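Local coordinates for protein epoxyqueuosine reductase (Streptococcus thermophilus, PDB 5D6S) that belongs to the QueG family of epoxyqueuosine reductases and binds cobalamin and two iron/sulfur clusters, with a sheet-containing part joined to a C-terminal array of helices, at residues T49-F54 and E89-I94; E148-K153 and G193-N198; E292-L297 and R335-K340; L321-I326 and N350-A355; T356-L361 and D374-L379. All blocks are in the same frame, centred on the assembly; numbering follows the deposited sequence.

Contact 1. Residues T49-F54 and E89-I94; sequences TTADDF and ESAKTI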
# COMPACT_ATOMS: atom_id res chain seq x y z
N THR A 49 -0.50 -14.49 21.29
CA THR A 49 -0.52 -15.81 20.70
C THR A 49 0.82 -16.46 20.95
O THR A 49 1.77 -15.82 21.39
CB THR A 49 -0.82 -15.77 19.19
OG1 THR A 49 -0.51 -17.04 18.61
CG2 THR A 49 -0.01 -14.70 18.52
N THR A 50 0.88 -17.76 20.71
CA THR A 50 2.08 -18.51 20.99
C THR A 50 3.11 -18.20 19.91
O THR A 50 2.78 -17.71 18.83
CB THR A 50 1.82 -20.03 21.01
OG1 THR A 50 1.44 -20.48 19.70
CG2 THR A 50 0.72 -20.38 22.02
N ALA A 51 4.36 -18.50 20.23
CA ALA A 51 5.42 -18.54 19.25
C ALA A 51 5.40 -19.87 18.48
O ALA A 51 6.42 -20.31 17.97
CB ALA A 51 6.76 -18.36 19.93
N ASP A 52 4.24 -20.54 18.43
CA ASP A 52 4.14 -21.78 17.68
C ASP A 52 4.27 -21.44 16.22
O ASP A 52 3.77 -20.40 15.77
CB ASP A 52 2.81 -22.50 17.90
CG ASP A 52 2.75 -23.23 19.23
OD1 ASP A 52 3.77 -23.30 19.94
OD2 ASP A 52 1.66 -23.74 19.57
N ASP A 53 4.93 -22.31 15.48
CA ASP A 53 5.13 -22.04 14.09
C ASP A 53 3.81 -21.97 13.29
O ASP A 53 2.72 -22.13 13.84
CB ASP A 53 6.20 -22.97 13.50
CG ASP A 53 5.93 -24.42 13.76
OD1 ASP A 53 4.85 -24.90 13.33
OD2 ASP A 53 6.83 -25.09 14.32
N PHE A 54 3.90 -21.67 12.00
CA PHE A 54 2.73 -21.42 11.19
C PHE A 54 2.73 -22.33 9.97
O PHE A 54 2.27 -21.92 8.90
CB PHE A 54 2.72 -19.97 10.67
CG PHE A 54 2.51 -18.91 11.73
CD1 PHE A 54 3.56 -18.51 12.53
CD2 PHE A 54 1.28 -18.28 11.86
CE1 PHE A 54 3.39 -17.54 13.50
CE2 PHE A 54 1.09 -17.30 12.82
CZ PHE A 54 2.14 -16.93 13.64
N GLU A 89 14.68 -17.37 19.05
CA GLU A 89 15.29 -18.52 19.78
C GLU A 89 14.60 -18.69 21.13
O GLU A 89 13.99 -19.74 21.38
CB GLU A 89 16.81 -18.40 20.00
N SER A 90 14.66 -17.67 21.98
CA SER A 90 13.94 -17.68 23.27
C SER A 90 12.44 -17.37 23.16
O SER A 90 11.81 -16.92 24.12
CB SER A 90 14.59 -16.69 24.25
OG SER A 90 14.22 -15.37 23.95
N ALA A 91 11.87 -17.63 21.98
CA ALA A 91 10.52 -17.21 21.65
C ALA A 91 9.49 -18.09 22.33
O ALA A 91 9.58 -19.31 22.32
CB ALA A 91 10.30 -17.23 20.16
N LYS A 92 8.49 -17.43 22.90
CA LYS A 92 7.51 -18.08 23.74
C LYS A 92 6.11 -17.56 23.41
O LYS A 92 5.20 -18.34 23.20
CB LYS A 92 7.87 -17.82 25.20
CG LYS A 92 7.56 -18.98 26.12
CD LYS A 92 8.50 -20.16 25.88
CE LYS A 92 7.70 -21.45 25.77
NZ LYS A 92 8.56 -22.65 25.58
N THR A 93 5.93 -16.24 23.38
CA THR A 93 4.69 -15.66 22.90
C THR A 93 4.95 -14.55 21.87
O THR A 93 6.07 -14.03 21.78
CB THR A 93 3.81 -15.13 24.06
OG1 THR A 93 2.56 -14.66 23.55
CG2 THR A 93 4.48 -13.99 24.79
N ILE A 94 3.93 -14.22 21.08
CA ILE A 94 3.97 -13.10 20.12
C ILE A 94 2.82 -12.16 20.42
O ILE A 94 1.68 -12.59 20.53
CB ILE A 94 3.82 -13.56 18.65
CG1 ILE A 94 4.99 -14.45 18.22
CG2 ILE A 94 3.76 -12.35 17.72
CD1 ILE A 94 4.78 -15.17 16.91
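Thr49 O accepts two donors from the facing segment, Ile94 N at 2.7 Å from it and the hydroxyl Thr93 OG1 at 2.6 Å from it, and they reach it from opposite faces of its carbonyl plane. The bond from Ile94 N is nearly straight (172°), whereas the hydroxyl stands 37° out of the plane, not on a lone pair. Thr93 can use its hydroxyl this way because chi1 of -176° swings OG1 to the carbonyl side of its own backbone. Thr49 N returns a 3.0 Å bond to Ile94 O, completing an antiparallel hydrogen-bonded pair; Thr50 and Thr93 form the next, non-hydrogen-bonded one. Ala51 N then bonds to Lys92 O at 3.1 Å, and Ala51 CB packs on Ala91 CB at 3.7 Å. Thr50 OG1 accepts from Asp52 N in an ST turn where the strand ends. Ile94 CD1 sits at the edge of the Phe54 ring, 4.4 Å from Phe54 CE1, while Arg169 makes a cation-pi contact with that ring and bonds Thr49 OG1. Strand 45-50 is outermost in the sheet; at the start of strand 93-100, Lys92 and Thr93 both face Thr197 of strand 190-197, a classic beta bulge, and Val166 of helix 163-169 packs against Phe54 and Ile94.

Contact 2. Residues E148-K153 and G193-N198; sequences ENFEYK and GELITN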
# COMPACT_ATOMS: atom_id res chain seq x y z
N GLU A 148 12.13 -9.48 34.43
CA GLU A 148 13.57 -9.63 34.30
C GLU A 148 13.86 -10.63 33.19
O GLU A 148 13.04 -11.51 32.92
CB GLU A 148 14.18 -10.14 35.62
CG GLU A 148 15.51 -9.49 35.99
CD GLU A 148 15.34 -8.11 36.61
OE1 GLU A 148 15.88 -7.14 36.06
OE2 GLU A 148 14.64 -8.01 37.65
N ASN A 149 15.03 -10.49 32.57
CA ASN A 149 15.43 -11.31 31.42
C ASN A 149 14.50 -11.18 30.21
O ASN A 149 14.41 -12.08 29.37
CB ASN A 149 15.53 -12.79 31.81
CG ASN A 149 16.81 -13.11 32.54
OD1 ASN A 149 17.85 -12.49 32.32
ND2 ASN A 149 16.75 -14.11 33.42
N PHE A 150 13.82 -10.04 30.11
CA PHE A 150 12.90 -9.81 29.00
C PHE A 150 13.68 -9.76 27.68
O PHE A 150 14.68 -9.04 27.58
CB PHE A 150 12.14 -8.50 29.23
CG PHE A 150 11.21 -8.13 28.12
CD1 PHE A 150 10.48 -9.11 27.44
CD2 PHE A 150 11.03 -6.79 27.77
CE1 PHE A 150 9.60 -8.75 26.43
CE2 PHE A 150 10.15 -6.43 26.76
CZ PHE A 150 9.43 -7.41 26.09
N GLU A 151 13.23 -10.53 26.70
CA GLU A 151 13.85 -10.53 25.37
C GLU A 151 12.80 -10.34 24.29
O GLU A 151 11.75 -10.97 24.34
CB GLU A 151 14.61 -11.83 25.13
CG GLU A 151 15.93 -11.91 25.88
CD GLU A 151 16.84 -13.03 25.38
OE1 GLU A 151 16.44 -13.80 24.45
OE2 GLU A 151 17.97 -13.13 25.90
N TYR A 152 13.09 -9.47 23.32
CA TYR A 152 12.13 -9.16 22.26
C TYR A 152 12.72 -8.92 20.88
O TYR A 152 13.92 -8.82 20.70
CB TYR A 152 11.28 -7.95 22.66
CG TYR A 152 12.05 -6.67 22.85
CD1 TYR A 152 12.74 -6.43 24.01
CD2 TYR A 152 12.04 -5.66 21.88
CE1 TYR A 152 13.42 -5.23 24.21
CE2 TYR A 152 12.71 -4.47 22.07
CZ TYR A 152 13.39 -4.27 23.25
OH TYR A 152 14.11 -3.12 23.45
N LYS A 153 11.82 -8.83 19.91
CA LYS A 153 12.16 -8.65 18.51
C LYS A 153 10.93 -8.06 17.83
O LYS A 153 9.92 -8.74 17.65
CB LYS A 153 12.56 -10.01 17.93
CG LYS A 153 12.69 -10.07 16.43
CD LYS A 153 13.67 -9.04 15.90
CE LYS A 153 14.03 -9.38 14.47
NZ LYS A 153 14.49 -8.16 13.76
N GLY A 193 1.43 -4.69 13.59
CA GLY A 193 2.78 -4.95 14.07
C GLY A 193 2.84 -6.18 14.97
O GLY A 193 1.81 -6.73 15.35
N GLU A 194 4.05 -6.60 15.30
CA GLU A 194 4.30 -7.74 16.18
C GLU A 194 5.49 -7.49 17.07
O GLU A 194 6.49 -6.92 16.64
CB GLU A 194 4.66 -9.01 15.42
CG GLU A 194 3.64 -9.47 14.42
CD GLU A 194 3.94 -8.97 13.04
OE1 GLU A 194 3.08 -8.24 12.51
OE2 GLU A 194 5.04 -9.29 12.52
N LEU A 195 5.39 -7.95 18.31
CA LEU A 195 6.52 -8.02 19.22
C LEU A 195 6.69 -9.48 19.61
O LEU A 195 5.93 -10.02 20.42
CB LEU A 195 6.26 -7.15 20.45
CG LEU A 195 7.45 -6.95 21.38
CD1 LEU A 195 8.60 -6.26 20.68
CD2 LEU A 195 7.00 -6.13 22.58
N ILE A 196 7.66 -10.13 18.98
CA ILE A 196 8.03 -11.49 19.36
C ILE A 196 8.76 -11.39 20.69
O ILE A 196 9.55 -10.47 20.90
CB ILE A 196 8.96 -12.17 18.34
CG1 ILE A 196 8.32 -12.21 16.96
CG2 ILE A 196 9.26 -13.60 18.76
CD1 ILE A 196 9.29 -12.60 15.86
N THR A 197 8.50 -12.34 21.59
CA THR A 197 8.97 -12.24 22.97
C THR A 197 9.18 -13.60 23.66
O THR A 197 8.64 -14.63 23.24
CB THR A 197 8.04 -11.31 23.79
OG1 THR A 197 8.34 -11.42 25.18
CG2 THR A 197 6.60 -11.68 23.61
N ASN A 198 9.95 -13.58 24.75
CA ASN A 198 10.22 -14.79 25.57
C ASN A 198 9.31 -14.93 26.81
O ASN A 198 9.62 -15.70 27.71
CB ASN A 198 11.67 -14.81 26.02
CG ASN A 198 11.98 -13.76 27.08
OD1 ASN A 198 11.14 -12.92 27.42
ND2 ASN A 198 13.20 -13.80 27.59
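Asn198 reaches across to the 149-151 backbone. Its CB lies 4.2 Å from Glu151 O, and chi1 of 72° sets CG between backbone N and carbonyl carbon, turning the amide to the facing segment, with CG 3.5 Å from Glu151 N. At the tip the two branches part: OD1 accepts a weak bond from Glu151 N at 3.3 Å, and ND2 gives a firmer one to Asn149 O at 2.8 Å. The firmer bond lies in both the carbonyl plane and the amide plane and is nearly straight (164°). ND2 also passes 3.5 Å from Glu151 CB, and the Glu151 carboxylate plane lies almost parallel to the amide, its OE1 bonded to Ser90. Next to the amide, the Phe150 ring turns its edge to Thr197, CE1 lying 3.2 Å from Thr197 OG1, a hydroxyl also bonded to Leu199 N. Further along, Leu195 CD1 meets Tyr152 CD2 at 3.7 Å, and Lys153 and Ile196 exchange two backbone bonds as an antiparallel hydrogen-bonded pair. Asn198 N bonds Glu151 O at 3.2 Å, continuing the pairing of strands 152-155 and 190-197; the side-chain amide supplements it, its rotation restrained by one good and one weak bond to main-chain atoms.

Contact 3. Residues E292-L297 and R335-K340; sequences ELLPFL and RNAIVK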
# COMPACT_ATOMS: atom_id res chain seq x y z
N GLU A 292 -2.05 17.90 -5.93
CA GLU A 292 -2.29 18.57 -7.19
C GLU A 292 -1.25 18.01 -8.15
O GLU A 292 -0.05 18.00 -7.85
CB GLU A 292 -2.15 20.10 -7.02
CG GLU A 292 -3.17 20.74 -6.06
CD GLU A 292 -2.87 22.21 -5.78
OE1 GLU A 292 -3.56 23.10 -6.33
OE2 GLU A 292 -1.90 22.47 -5.05
N LEU A 293 -1.71 17.50 -9.28
CA LEU A 293 -0.88 16.67 -10.15
C LEU A 293 0.22 17.44 -10.88
O LEU A 293 1.38 17.04 -10.81
CB LEU A 293 -1.75 15.92 -11.15
CG LEU A 293 -2.75 14.98 -10.41
CD1 LEU A 293 -3.90 14.59 -11.32
CD2 LEU A 293 -2.03 13.76 -9.87
N LEU A 294 -0.10 18.53 -11.56
CA LEU A 294 0.91 19.23 -12.35
C LEU A 294 1.98 19.83 -11.44
O LEU A 294 3.18 19.81 -11.81
CB LEU A 294 0.28 20.28 -13.26
CG LEU A 294 -0.50 19.69 -14.44
CD1 LEU A 294 -1.47 20.71 -15.00
CD2 LEU A 294 0.46 19.18 -15.51
N PRO A 295 1.59 20.35 -10.26
CA PRO A 295 2.64 20.82 -9.34
C PRO A 295 3.46 19.66 -8.83
O PRO A 295 4.68 19.78 -8.67
CB PRO A 295 1.86 21.49 -8.20
CG PRO A 295 0.55 21.89 -8.80
CD PRO A 295 0.26 20.86 -9.88
N PHE A 296 2.81 18.52 -8.61
CA PHE A 296 3.53 17.29 -8.26
C PHE A 296 4.59 16.89 -9.29
O PHE A 296 5.69 16.48 -8.93
CB PHE A 296 2.57 16.15 -8.09
CG PHE A 296 3.18 14.95 -7.45
CD1 PHE A 296 3.48 14.95 -6.11
CD2 PHE A 296 3.46 13.82 -8.20
CE1 PHE A 296 4.05 13.85 -5.51
CE2 PHE A 296 4.01 12.70 -7.61
CZ PHE A 296 4.29 12.72 -6.26
N LEU A 297 4.26 17.04 -10.57
CA LEU A 297 5.22 16.78 -11.64
C LEU A 297 6.35 17.77 -11.69
O LEU A 297 7.26 17.57 -12.45
CB LEU A 297 4.54 16.73 -13.01
CG LEU A 297 3.51 15.62 -13.22
CD1 LEU A 297 2.83 15.75 -14.56
CD2 LEU A 297 4.17 14.27 -13.11
N ARG A 335 -6.61 18.64 -20.65
CA ARG A 335 -5.96 19.44 -21.69
C ARG A 335 -4.89 20.38 -21.13
O ARG A 335 -3.96 20.75 -21.84
CB ARG A 335 -6.97 20.25 -22.50
CG ARG A 335 -7.89 19.41 -23.37
CD ARG A 335 -8.67 20.28 -24.35
NE ARG A 335 -7.80 20.90 -25.36
CZ ARG A 335 -7.32 20.26 -26.43
NH1 ARG A 335 -7.61 18.97 -26.65
NH2 ARG A 335 -6.55 20.92 -27.28
N ASN A 336 -4.97 20.71 -19.85
CA ASN A 336 -3.96 21.60 -19.25
C ASN A 336 -2.60 20.96 -19.01
O ASN A 336 -1.61 21.66 -18.73
CB ASN A 336 -4.46 22.21 -17.94
CG ASN A 336 -5.65 23.11 -18.15
OD1 ASN A 336 -5.90 23.61 -19.24
ND2 ASN A 336 -6.43 23.29 -17.10
N ALA A 337 -2.53 19.65 -19.13
CA ALA A 337 -1.25 18.97 -18.94
C ALA A 337 -0.41 18.95 -20.24
O ALA A 337 0.78 18.64 -20.21
CB ALA A 337 -1.51 17.58 -18.44
N ILE A 338 -1.04 19.24 -21.38
CA ILE A 338 -0.42 18.94 -22.66
C ILE A 338 0.96 19.58 -22.71
O ILE A 338 1.93 18.92 -23.08
CB ILE A 338 -1.31 19.36 -23.84
CG1 ILE A 338 -2.54 18.44 -23.91
CG2 ILE A 338 -0.58 19.28 -25.16
CD1 ILE A 338 -3.64 18.90 -24.86
N VAL A 339 1.06 20.84 -22.34
CA VAL A 339 2.32 21.54 -22.53
C VAL A 339 3.39 20.93 -21.61
O VAL A 339 4.58 20.81 -21.98
CB VAL A 339 2.22 23.09 -22.47
CG1 VAL A 339 0.93 23.57 -21.84
CG2 VAL A 339 3.43 23.70 -21.77
N LYS A 340 2.97 20.51 -20.43
CA LYS A 340 3.90 19.85 -19.52
C LYS A 340 4.38 18.49 -20.04
O LYS A 340 5.54 18.10 -19.89
CB LYS A 340 3.26 19.67 -18.15
CG LYS A 340 4.16 19.02 -17.11
CD LYS A 340 5.48 19.73 -16.97
CE LYS A 340 6.33 19.10 -15.87
NZ LYS A 340 7.62 19.81 -15.71
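Leu294 pushes both methyls against residues 336-340 in the C-terminal helical array, an arrangement consistent with the HEAT-like helical part of QueG relatives. Its CD2 lies 3.8 Å from Ala337 CA and 3.9 Å from Lys340 CB, while the other branch, CD1, rests 3.9 Å from Asn336 O. One turn on, Leu297 CB meets Lys340 CE at 4.1 Å. The lysine lays its CB and CG against Leu294 CD2; the bend at chi2 (54°) then turns the chain so that CE passes Leu297 and NZ goes on to a salt bridge with Glu298. The contact is thus apolar along the aliphatic stem, with the charge paired at its end. In the next shell, Leu329 of helix 318-331 packs against Leu293, Leu294 and Leu297 together, and Gln322 of the same helix bonds Phe296 O. Behind residues 335-340, Ile338 packs on Leu361 and Ile364 of helix 351-364, while Asp334 OD1 accepts from the backbone N of Asn336. Glu292, at the N-cap position of helix 293-296, is held through OE1 by Thr112. Two backbone bonds close the 292-297 turn: Phe296 N to Glu292 O at 3.0 Å, then Leu297 N to Leu293 O at 2.9 Å.

Contact 4. Residues L321-I326 and N350-A355; sequences LQRNAI and NPIHTA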
# COMPACT_ATOMS: atom_id res chain seq x y z
N LEU A 321 5.69 7.65 -8.50
CA LEU A 321 4.55 8.52 -8.29
C LEU A 321 4.33 9.48 -9.44
O LEU A 321 3.20 9.68 -9.85
CB LEU A 321 4.69 9.28 -6.97
CG LEU A 321 4.89 8.35 -5.76
CD1 LEU A 321 4.96 9.17 -4.49
CD2 LEU A 321 3.75 7.35 -5.66
N GLN A 322 5.39 10.08 -9.98
CA GLN A 322 5.22 11.00 -11.10
C GLN A 322 4.74 10.26 -12.35
O GLN A 322 3.91 10.78 -13.09
CB GLN A 322 6.50 11.79 -11.35
CG GLN A 322 6.77 12.76 -10.20
CD GLN A 322 8.05 13.57 -10.34
OE1 GLN A 322 9.01 13.14 -10.99
NE2 GLN A 322 8.07 14.75 -9.72
N ARG A 323 5.24 9.04 -12.57
CA ARG A 323 4.69 8.21 -13.63
C ARG A 323 3.17 8.10 -13.44
O ARG A 323 2.40 8.27 -14.37
CB ARG A 323 5.33 6.78 -13.64
CG ARG A 323 4.42 5.75 -14.29
CD ARG A 323 5.02 4.43 -14.69
NE ARG A 323 5.23 3.33 -13.72
CZ ARG A 323 4.82 3.23 -12.46
NH1 ARG A 323 4.10 4.16 -11.85
NH2 ARG A 323 5.15 2.16 -11.78
N ASN A 324 2.75 7.73 -12.23
CA ASN A 324 1.35 7.52 -11.92
C ASN A 324 0.53 8.79 -12.11
O ASN A 324 -0.60 8.75 -12.57
CB ASN A 324 1.17 7.02 -10.48
CG ASN A 324 1.83 5.68 -10.25
OD1 ASN A 324 2.12 4.96 -11.19
ND2 ASN A 324 2.06 5.34 -8.99
N ALA A 325 1.14 9.92 -11.77
CA ALA A 325 0.47 11.19 -11.90
C ALA A 325 0.22 11.50 -13.35
O ALA A 325 -0.83 12.05 -13.70
CB ALA A 325 1.30 12.29 -11.23
N ILE A 326 1.19 11.18 -14.21
CA ILE A 326 0.99 11.34 -15.67
C ILE A 326 -0.18 10.48 -16.10
O ILE A 326 -1.04 10.91 -16.87
CB ILE A 326 2.24 10.97 -16.45
CG1 ILE A 326 3.31 12.04 -16.23
CG2 ILE A 326 1.92 10.87 -17.93
CD1 ILE A 326 4.69 11.55 -16.56
N ASN A 350 13.99 11.49 -18.06
CA ASN A 350 13.45 10.25 -17.51
C ASN A 350 12.63 9.48 -18.58
O ASN A 350 11.49 9.86 -18.90
CB ASN A 350 12.57 10.57 -16.29
CG ASN A 350 12.04 9.32 -15.61
OD1 ASN A 350 11.67 8.34 -16.26
ND2 ASN A 350 12.00 9.36 -14.30
N PRO A 351 13.19 8.41 -19.13
CA PRO A 351 12.52 7.71 -20.22
C PRO A 351 11.18 7.07 -19.86
O PRO A 351 10.27 7.08 -20.68
CB PRO A 351 13.52 6.63 -20.62
CG PRO A 351 14.83 7.15 -20.16
CD PRO A 351 14.57 7.94 -18.93
N ILE A 352 11.05 6.51 -18.66
CA ILE A 352 9.74 5.96 -18.27
C ILE A 352 8.67 7.03 -18.35
O ILE A 352 7.59 6.81 -18.94
CB ILE A 352 9.73 5.34 -16.86
CG1 ILE A 352 10.10 3.87 -16.91
CG2 ILE A 352 8.34 5.34 -16.26
CD1 ILE A 352 11.41 3.62 -17.58
N HIS A 353 8.98 8.21 -17.81
CA HIS A 353 8.06 9.34 -17.90
C HIS A 353 7.78 9.79 -19.33
O HIS A 353 6.63 10.04 -19.69
CB HIS A 353 8.58 10.53 -17.11
CG HIS A 353 8.64 10.28 -15.64
ND1 HIS A 353 9.38 11.08 -14.79
CD2 HIS A 353 8.10 9.31 -14.88
CE1 HIS A 353 9.23 10.63 -13.55
NE2 HIS A 353 8.48 9.55 -13.59
N THR A 354 8.82 9.86 -20.15
CA THR A 354 8.65 10.19 -21.54
C THR A 354 7.66 9.26 -22.21
O THR A 354 6.70 9.68 -22.88
CB THR A 354 9.99 10.13 -22.29
OG1 THR A 354 10.89 11.11 -21.76
CG2 THR A 354 9.80 10.39 -23.80
N ALA A 355 7.90 7.97 -22.09
CA ALA A 355 7.06 6.97 -22.77
C ALA A 355 5.63 7.04 -22.24
O ALA A 355 4.66 6.89 -22.96
CB ALA A 355 7.63 5.60 -22.57
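With chi1 at -65°, His353 swings its ring out to Gln322 and Arg323 on the neighbouring helix; in return, chi1 of 156° and an extended chi2 bring Arg323 CD beside Ile352, and a bend at chi3 (81°) then turns the guanidinium away. The CE1, NE2 and CD2 end of the imidazole lies against Gln322 and Arg323: its CE1 is 3.6 Å from Gln322 OE1 and its CD2 4.0 Å from Arg323 CB. The Gln322 amide plane and the ring are steeply inclined, so the two do not stack. Ring atom NE2 is bonded instead to Asn319 O, one turn earlier in helix 318-331. Nearer the root of the side chain, Ile326 crosses it at about a right angle, its CD1 being 4.1 Å from His353 CB, and Arg323 CD touches Ile352 CG2 at 3.8 Å. Segments 321-326 and 351-355 run almost parallel, their axes 9.6 Å apart, as alternate helices of the C-terminal helical array; helix 338-347 lies between them in sequence and sets Ile344 against both Ile326 and His353. Asn350 caps the second helix, its OD1 accepting from His353 N at 3.1 Å in a straight bond made from above the amide plane, while its ND2 lies over one face of the imidazole, toward the rim. Gln322 is tied at both ends of its amide, OE1 to Lys318 and NE2 to Phe296 O and Leu299 O. Arg323 NE bonds to Gly246 O, tying helix 318-331 to the loop that holds Gly246.

Contact 5. Residues T356-L361 and D374-L379; sequences TAIWAL and DYMRGL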
# COMPACT_ATOMS: atom_id res chain seq x y z
N THR A 356 5.51 7.28 -20.96
CA THR A 356 4.17 7.36 -20.35
C THR A 356 3.47 8.61 -20.88
O THR A 356 2.33 8.55 -21.30
CB THR A 356 4.27 7.36 -18.83
OG1 THR A 356 5.03 6.21 -18.43
CG2 THR A 356 2.91 7.33 -18.23
N ALA A 357 4.21 9.72 -20.95
CA ALA A 357 3.68 10.97 -21.48
C ALA A 357 3.24 10.85 -22.95
O ALA A 357 2.19 11.38 -23.31
CB ALA A 357 4.70 12.09 -21.32
N ILE A 358 4.02 10.17 -23.78
CA ILE A 358 3.63 9.96 -25.17
C ILE A 358 2.28 9.27 -25.26
O ILE A 358 1.38 9.74 -25.95
CB ILE A 358 4.69 9.13 -25.91
CG1 ILE A 358 5.90 10.01 -26.19
CG2 ILE A 358 4.12 8.57 -27.20
CD1 ILE A 358 7.07 9.22 -26.68
N TRP A 359 2.11 8.19 -24.49
CA TRP A 359 0.83 7.55 -24.35
C TRP A 359 -0.23 8.56 -23.91
O TRP A 359 -1.33 8.59 -24.46
CB TRP A 359 0.90 6.40 -23.33
CG TRP A 359 -0.45 5.79 -22.99
CD1 TRP A 359 -1.18 4.96 -23.77
CD2 TRP A 359 -1.20 5.99 -21.80
NE1 TRP A 359 -2.36 4.61 -23.13
CE2 TRP A 359 -2.38 5.22 -21.91
CE3 TRP A 359 -0.99 6.73 -20.64
CZ2 TRP A 359 -3.36 5.19 -20.92
CZ3 TRP A 359 -1.98 6.69 -19.63
CH2 TRP A 359 -3.13 5.93 -19.78
N ALA A 360 0.09 9.32 -22.89
CA ALA A 360 -0.87 10.23 -22.26
C ALA A 360 -1.42 11.24 -23.29
O ALA A 360 -2.63 11.57 -23.26
CB ALA A 360 -0.25 10.93 -21.06
N LEU A 361 -0.58 11.70 -24.20
CA LEU A 361 -1.08 12.60 -25.25
C LEU A 361 -2.10 11.91 -26.15
O LEU A 361 -3.06 12.55 -26.59
CB LEU A 361 0.04 13.18 -26.07
CG LEU A 361 0.93 14.18 -25.33
CD1 LEU A 361 2.13 14.50 -26.19
CD2 LEU A 361 0.20 15.45 -24.97
N ASP A 374 1.75 16.56 -36.75
CA ASP A 374 3.14 16.83 -37.14
C ASP A 374 4.09 16.71 -35.92
O ASP A 374 5.20 16.19 -36.05
CB ASP A 374 3.28 18.20 -37.82
CG ASP A 374 2.53 18.29 -39.18
OD1 ASP A 374 1.81 17.33 -39.56
OD2 ASP A 374 2.66 19.34 -39.87
N TYR A 375 3.66 17.18 -34.74
CA TYR A 375 4.49 17.07 -33.53
C TYR A 375 4.82 15.62 -33.30
O TYR A 375 5.98 15.26 -33.11
CB TYR A 375 3.77 17.64 -32.29
CG TYR A 375 4.45 17.29 -30.97
CD1 TYR A 375 5.67 17.85 -30.64
CD2 TYR A 375 3.90 16.37 -30.08
CE1 TYR A 375 6.35 17.53 -29.46
CE2 TYR A 375 4.56 16.05 -28.88
CZ TYR A 375 5.78 16.64 -28.58
OH TYR A 375 6.48 16.37 -27.39
N MET A 376 3.76 14.81 -33.28
CA MET A 376 3.86 13.38 -32.93
C MET A 376 4.63 12.63 -33.99
O MET A 376 5.55 11.90 -33.67
CB MET A 376 2.44 12.78 -32.77
CG MET A 376 2.36 11.35 -32.27
SD MET A 376 3.08 11.05 -30.66
CE MET A 376 1.95 12.00 -29.61
N ARG A 377 4.28 12.86 -35.25
CA ARG A 377 4.99 12.24 -36.37
C ARG A 377 6.49 12.51 -36.23
O ARG A 377 7.32 11.66 -36.55
CB ARG A 377 4.47 12.78 -37.73
CG ARG A 377 4.98 12.05 -38.97
CD ARG A 377 4.44 12.63 -40.28
NE ARG A 377 2.97 12.79 -40.30
CZ ARG A 377 2.30 13.95 -40.25
NH1 ARG A 377 2.96 15.10 -40.20
NH2 ARG A 377 0.97 13.96 -40.26
N GLY A 378 6.81 13.71 -35.77
CA GLY A 378 8.19 14.21 -35.72
C GLY A 378 9.06 13.85 -34.51
O GLY A 378 10.24 14.19 -34.48
N LEU A 379 8.51 13.14 -33.53
CA LEU A 379 9.32 12.55 -32.48
C LEU A 379 10.00 11.36 -33.09
O LEU A 379 9.43 10.71 -33.97
CB LEU A 379 8.45 12.04 -31.33
CG LEU A 379 7.48 12.99 -30.64
CD1 LEU A 379 6.61 12.25 -29.64
CD2 LEU A 379 8.23 14.11 -29.95
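Helix 351-364 and helix 370-377, consecutive in the C-terminal helical array, meet here through Ile358 and Leu361 on one side and Tyr375, Met376 and Leu379 on the other. The closest pair joins Leu361 CD1 and Tyr375 CE2, 3.9 Å apart: the methyl comes in at the ring edge, near its plane, with the two side chains roughly perpendicular. The Tyr375 hydroxyl is held elsewhere, by Asp346. Met376 sets out with CG anti to its backbone N and then bends twice, at chi2 (61°) and chi3 (66°), which brings its terminal methyl CE to 4.2 Å from Leu361 CB and its sulfur SD to 4.4 Å from Ile358 CG2. Ile358 also reaches tip to tip toward Leu379, CG1 being 4.2 Å from Leu379 CD1. The side chains thus meet through apolar atoms, mostly at the far end of van der Waals range. Leu379 stands just past the helix, where its N still bonds Met376 O at 3.2 Å, and so is presented from the closing turn. Around the pair, Ile345 of helix 338-347 packs on Ile358 and Tyr375, while helix 384-396 also packs on Met376 and Leu379, through Val393 and Trp390 respectively, with Trp390 NE1 bonded to Met376 O.

How the contacts relate
Contacts 1 and 2 come first along the chain and share one antiparallel sheet, their centres 10 Å apart: strand order 45-50, 93-100, 190-197, 152-155 puts contact 1 at one edge and contact 2 at the other, joined where Lys92 N meets Thr197 O. Contacts 3, 4 and 5 lie on the opposite side of the chain's centre, with centres 44 to 57 Å from those of the first two. They form a helical cluster: contacts 3 and 4 alternate their segments along the chain, and contacts 4 and 5 both use helix 351-364. Cobalamin lies near both the part holding the sheet and the C-terminal part of helices, about 6 Å from the Glu194 side chain and about 12 Å from that of Arg323.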